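Local coordinates for heat shock protein, putative (Plasmodium falciparum, PDB 1Y6Z) that is the middle domain of an Hsp90-family chaperone, which as a whole probably binds ATP and hydrolyses it to help client proteins fold, at residues Val176-Leu190 / Tyr229-Leu243. Residues are numbered along the deposited sequence; the frame is centred on the assembly and turned at random.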
# COMPACT_ATOMS: atom_id res chain seq x y z
N VAL B 176 -1.46 -13.76 -3.58
CA VAL B 176 -1.40 -15.23 -3.73
C VAL B 176 -2.54 -15.63 -4.73
O VAL B 176 -3.52 -14.90 -4.85
CB VAL B 176 -1.52 -15.98 -2.37
CG1 VAL B 176 -0.42 -15.61 -1.35
CG2 VAL B 176 -2.87 -15.74 -1.72
N GLU B 177 -2.35 -16.74 -5.48
CA GLU B 177 -3.30 -17.21 -6.48
C GLU B 177 -3.53 -18.72 -6.37
O GLU B 177 -2.60 -19.47 -5.97
CB GLU B 177 -2.84 -16.78 -7.89
CG GLU B 177 -2.83 -15.26 -8.10
CD GLU B 177 -2.49 -14.85 -9.53
OE1 GLU B 177 -2.41 -15.74 -10.41
OE2 GLU B 177 -2.32 -13.63 -9.73
N PHE B 178 -4.77 -19.15 -6.67
CA PHE B 178 -5.17 -20.56 -6.56
C PHE B 178 -6.06 -20.90 -7.72
O PHE B 178 -6.78 -20.04 -8.25
CB PHE B 178 -5.98 -20.87 -5.28
CG PHE B 178 -5.30 -20.45 -4.03
CD1 PHE B 178 -5.50 -19.18 -3.50
CD2 PHE B 178 -4.42 -21.31 -3.38
CE1 PHE B 178 -4.85 -18.76 -2.36
CE2 PHE B 178 -3.76 -20.91 -2.20
CZ PHE B 178 -3.98 -19.62 -1.69
N TYR B 179 -5.99 -22.16 -8.12
CA TYR B 179 -6.91 -22.68 -9.12
C TYR B 179 -8.27 -22.73 -8.46
O TYR B 179 -8.34 -22.90 -7.25
CB TYR B 179 -6.45 -24.09 -9.55
CG TYR B 179 -5.32 -24.06 -10.55
CD1 TYR B 179 -4.04 -24.53 -10.22
CD2 TYR B 179 -5.50 -23.46 -11.78
CE1 TYR B 179 -2.98 -24.47 -11.17
CE2 TYR B 179 -4.47 -23.39 -12.72
CZ TYR B 179 -3.22 -23.89 -12.42
OH TYR B 179 -2.22 -23.79 -13.38
N SER B 180 -9.33 -22.62 -9.25
CA SER B 180 -10.67 -22.77 -8.71
C SER B 180 -11.50 -23.58 -9.71
O SER B 180 -10.97 -23.96 -10.76
CB SER B 180 -11.32 -21.42 -8.49
OG SER B 180 -11.61 -20.81 -9.73
N ILE B 181 -12.78 -23.81 -9.40
CA ILE B 181 -13.70 -24.43 -10.38
C ILE B 181 -13.85 -23.56 -11.64
O ILE B 181 -13.77 -24.07 -12.75
CB ILE B 181 -15.11 -24.71 -9.76
CG1 ILE B 181 -15.00 -25.56 -8.46
CG2 ILE B 181 -16.05 -25.33 -10.84
CD1 ILE B 181 -16.35 -25.75 -7.63
N ASN B 182 -14.06 -22.25 -11.47
CA ASN B 182 -14.31 -21.42 -12.63
C ASN B 182 -13.09 -20.87 -13.35
O ASN B 182 -13.24 -20.33 -14.44
CB ASN B 182 -15.28 -20.30 -12.30
CG ASN B 182 -16.57 -20.81 -11.71
OD1 ASN B 182 -17.31 -20.06 -11.06
ND2 ASN B 182 -16.84 -22.12 -11.89
N SER B 183 -11.90 -21.02 -12.75
CA SER B 183 -10.69 -20.32 -13.23
C SER B 183 -10.06 -20.88 -14.53
O SER B 183 -9.44 -20.12 -15.30
CB SER B 183 -9.63 -20.27 -12.13
OG SER B 183 -8.89 -21.48 -12.08
N GLY B 184 -10.19 -22.17 -14.76
CA GLY B 184 -9.65 -22.75 -16.00
C GLY B 184 -8.24 -23.26 -15.82
O GLY B 184 -7.90 -23.71 -14.73
N ASP B 185 -7.41 -23.18 -16.86
CA ASP B 185 -6.02 -23.60 -16.70
C ASP B 185 -5.20 -22.44 -16.19
O ASP B 185 -3.96 -22.48 -16.25
CB ASP B 185 -5.41 -24.16 -18.00
CG ASP B 185 -6.12 -25.39 -18.51
OD1 ASP B 185 -6.62 -26.22 -17.69
OD2 ASP B 185 -6.17 -25.55 -19.75
N LYS B 186 -5.89 -21.40 -15.71
CA LYS B 186 -5.25 -20.24 -15.03
C LYS B 186 -5.77 -20.07 -13.60
O LYS B 186 -6.94 -20.34 -13.32
CB LYS B 186 -5.53 -18.97 -15.83
CG LYS B 186 -4.94 -18.97 -17.26
CD LYS B 186 -3.43 -18.72 -17.27
CE LYS B 186 -3.10 -17.23 -17.01
NZ LYS B 186 -1.64 -17.01 -16.76
N LYS B 187 -4.91 -19.61 -12.69
CA LYS B 187 -5.28 -19.36 -11.29
C LYS B 187 -6.00 -18.03 -11.15
O LYS B 187 -5.90 -17.15 -12.01
CB LYS B 187 -4.04 -19.36 -10.37
CG LYS B 187 -3.23 -20.63 -10.39
CD LYS B 187 -1.98 -20.52 -9.55
CE LYS B 187 -1.17 -21.84 -9.55
NZ LYS B 187 -0.31 -22.03 -8.32
N THR B 188 -6.73 -17.89 -10.05
CA THR B 188 -7.39 -16.63 -9.75
C THR B 188 -6.81 -16.06 -8.44
O THR B 188 -6.44 -16.84 -7.52
CB THR B 188 -8.90 -16.79 -9.56
OG1 THR B 188 -9.49 -15.51 -9.25
CG2 THR B 188 -9.21 -17.78 -8.43
N ASP B 189 -6.79 -14.73 -8.34
CA ASP B 189 -6.40 -14.13 -7.09
C ASP B 189 -7.67 -13.96 -6.23
O ASP B 189 -8.79 -14.25 -6.69
CB ASP B 189 -5.56 -12.84 -7.30
CG ASP B 189 -6.34 -11.73 -8.04
OD1 ASP B 189 -7.55 -11.88 -8.26
OD2 ASP B 189 -5.73 -10.69 -8.41
N LEU B 190 -7.50 -13.58 -4.98
CA LEU B 190 -8.65 -13.48 -4.10
C LEU B 190 -9.61 -12.33 -4.50
O LEU B 190 -10.85 -12.49 -4.46
CB LEU B 190 -8.23 -13.41 -2.63
CG LEU B 190 -7.39 -14.60 -2.06
CD1 LEU B 190 -7.00 -14.38 -0.55
CD2 LEU B 190 -8.12 -15.95 -2.24
N TYR B 229 -21.54 -21.37 -6.89
CA TYR B 229 -20.48 -20.60 -6.21
C TYR B 229 -19.13 -21.11 -6.73
O TYR B 229 -18.98 -22.31 -7.01
CB TYR B 229 -20.59 -20.73 -4.70
CG TYR B 229 -21.76 -20.01 -4.05
CD1 TYR B 229 -22.62 -19.19 -4.79
CD2 TYR B 229 -22.01 -20.16 -2.68
CE1 TYR B 229 -23.70 -18.53 -4.19
CE2 TYR B 229 -23.09 -19.49 -2.04
CZ TYR B 229 -23.92 -18.69 -2.81
OH TYR B 229 -24.98 -18.03 -2.22
N ASP B 230 -18.14 -20.22 -6.87
CA ASP B 230 -16.78 -20.72 -7.11
C ASP B 230 -16.18 -21.22 -5.81
O ASP B 230 -16.56 -20.77 -4.72
CB ASP B 230 -15.88 -19.66 -7.80
CG ASP B 230 -14.63 -20.29 -8.46
OD1 ASP B 230 -14.57 -21.53 -8.61
OD2 ASP B 230 -13.71 -19.54 -8.87
N VAL B 231 -15.23 -22.14 -5.94
CA VAL B 231 -14.48 -22.69 -4.84
C VAL B 231 -13.02 -22.80 -5.26
O VAL B 231 -12.69 -23.37 -6.30
CB VAL B 231 -14.97 -24.11 -4.46
CG1 VAL B 231 -14.11 -24.72 -3.35
CG2 VAL B 231 -16.39 -24.05 -3.97
N LEU B 232 -12.14 -22.28 -4.42
CA LEU B 232 -10.70 -22.39 -4.68
C LEU B 232 -10.19 -23.77 -4.30
O LEU B 232 -10.72 -24.39 -3.38
CB LEU B 232 -9.93 -21.40 -3.81
CG LEU B 232 -10.48 -19.98 -3.85
CD1 LEU B 232 -9.90 -19.22 -2.62
CD2 LEU B 232 -10.14 -19.42 -5.22
N PHE B 233 -9.11 -24.19 -4.95
CA PHE B 233 -8.48 -25.47 -4.61
C PHE B 233 -7.20 -25.31 -3.76
O PHE B 233 -6.29 -24.57 -4.13
CB PHE B 233 -8.14 -26.22 -5.90
CG PHE B 233 -9.33 -26.51 -6.80
CD1 PHE B 233 -9.16 -26.58 -8.18
CD2 PHE B 233 -10.62 -26.70 -6.28
CE1 PHE B 233 -10.26 -26.85 -9.03
CE2 PHE B 233 -11.73 -26.96 -7.12
CZ PHE B 233 -11.55 -27.03 -8.47
N SER B 234 -7.17 -26.02 -2.63
CA SER B 234 -5.96 -26.25 -1.85
C SER B 234 -5.32 -27.59 -2.31
O SER B 234 -5.94 -28.66 -2.30
CB SER B 234 -6.26 -26.20 -0.36
OG SER B 234 -5.19 -26.68 0.43
N LEU B 235 -4.08 -27.52 -2.78
CA LEU B 235 -3.42 -28.71 -3.29
C LEU B 235 -2.17 -29.05 -2.46
O LEU B 235 -1.55 -30.08 -2.67
CB LEU B 235 -3.12 -28.56 -4.77
CG LEU B 235 -4.24 -28.07 -5.72
CD1 LEU B 235 -3.73 -27.86 -7.12
CD2 LEU B 235 -5.49 -28.98 -5.78
N GLU B 236 -1.81 -28.23 -1.49
CA GLU B 236 -0.80 -28.70 -0.56
C GLU B 236 -0.90 -28.15 0.83
O GLU B 236 -1.64 -27.15 1.06
CB GLU B 236 0.59 -28.50 -1.12
CG GLU B 236 1.09 -27.07 -1.23
CD GLU B 236 2.51 -27.09 -1.83
OE1 GLU B 236 2.60 -26.80 -3.06
OE2 GLU B 236 3.47 -27.49 -1.08
N PRO B 237 -0.11 -28.72 1.76
CA PRO B 237 -0.29 -28.21 3.11
C PRO B 237 -0.04 -26.72 3.09
O PRO B 237 -0.62 -26.02 3.91
CB PRO B 237 0.79 -28.93 3.92
CG PRO B 237 1.08 -30.20 3.11
CD PRO B 237 0.97 -29.74 1.69
N ILE B 238 0.80 -26.24 2.17
CA ILE B 238 1.09 -24.77 2.11
C ILE B 238 -0.14 -23.98 1.63
O ILE B 238 -0.51 -23.03 2.32
CB ILE B 238 2.38 -24.30 1.38
CG1 ILE B 238 3.63 -24.57 2.24
CG2 ILE B 238 2.40 -22.78 1.29
CD1 ILE B 238 4.98 -24.54 1.49
N ASP B 239 -0.75 -24.39 0.51
CA ASP B 239 -2.08 -23.89 0.08
C ASP B 239 -3.01 -23.99 1.29
O ASP B 239 -3.69 -23.02 1.69
CB ASP B 239 -2.69 -24.68 -1.08
CG ASP B 239 -2.01 -24.46 -2.40
OD1 ASP B 239 -1.06 -23.63 -2.50
OD2 ASP B 239 -2.42 -25.12 -3.39
N GLU B 240 -2.99 -25.17 1.91
CA GLU B 240 -3.83 -25.48 3.06
C GLU B 240 -3.59 -24.61 4.30
O GLU B 240 -4.54 -24.06 4.83
CB GLU B 240 -3.74 -26.99 3.37
CG GLU B 240 -4.83 -27.54 4.27
CD GLU B 240 -6.19 -27.58 3.59
OE1 GLU B 240 -7.17 -27.08 4.20
OE2 GLU B 240 -6.28 -28.12 2.44
N PHE B 241 -2.34 -24.45 4.75
CA PHE B 241 -2.08 -23.51 5.86
C PHE B 241 -2.36 -22.07 5.48
O PHE B 241 -2.68 -21.27 6.36
CB PHE B 241 -0.65 -23.58 6.38
CG PHE B 241 -0.40 -24.77 7.26
CD1 PHE B 241 -1.01 -24.88 8.51
CD2 PHE B 241 0.45 -25.79 6.82
CE1 PHE B 241 -0.79 -26.00 9.33
CE2 PHE B 241 0.69 -26.92 7.63
CZ PHE B 241 0.06 -27.02 8.90
N CYS B 242 -2.17 -21.74 4.21
CA CYS B 242 -2.39 -20.36 3.78
C CYS B 242 -3.87 -20.06 3.92
O CYS B 242 -4.29 -19.10 4.59
CB CYS B 242 -1.96 -20.17 2.32
SG CYS B 242 -2.36 -18.48 1.64
N LEU B 243 -4.65 -20.90 3.26
CA LEU B 243 -6.13 -20.74 3.28
C LEU B 243 -6.73 -20.79 4.68
O LEU B 243 -7.54 -19.95 4.99
CB LEU B 243 -6.79 -21.71 2.30
CG LEU B 243 -6.52 -21.21 0.89
CD1 LEU B 243 -6.72 -22.28 -0.18
CD2 LEU B 243 -7.43 -20.01 0.65
O HOH W 1 -4.84 -24.13 -6.41
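Phe178 fills the tight end of this contact, its ring wedged between strand 231-234 and the first turns of the helix that starts at Pro237. Leu243 CD1 sits over one ring face, offset toward the rim and 4.1 Å from the Phe178 ring centroid in a CH-pi contact. Cys242 SG comes to the ring edge, 3.9 Å from Phe178 CZ, as a sulfur-aromatic contact, and the Asp239 carboxylate, nearly perpendicular to the ring, borders the edge too. Asp239 OD2 accepts a bond from Leu235 N, while OD1 makes a salt bridge to Lys159.

Farther along, the backbones join in a single beta bridge at Ser180 and Leu232. Phe233 N gives a short, nearly straight bond to Tyr179 O (2.7 Å, 165°), and Ile181 N binds Val231 O. One water links Tyr179 N to Phe233 O. The Phe233 ring lies with one face against the Ser180 backbone, and Ile181 CG1 packs 3.8 Å from Phe233 CZ.

Asp230 grips the turn that follows. With CG anti to the backbone N (chi1 -162°), its carboxylate turns back to the loop: Ser180 OG donates to Asp230 OD2 on its syn lone pair at 2.6 Å, and Asn182 N and Val231 N reach OD1 from opposite faces of the carboxylate plane. The Asn182 amide stacks on that carboxylate, their planes 10° apart, at the solvent side. There the contact loosens, as the loop leads through Gly184 to exposed Asp185 and Lys186.

In the alpha/beta part of this Hsp90 middle domain that follows helix 145-164, Glu177 of hairpin 177-178/188-189, with Val176 just before it, touches that helix, while strand 231-234, an outer strand of a three-stranded parallel sheet, bonds through Leu232 and Ser234 to the backbone of central strand 204-208.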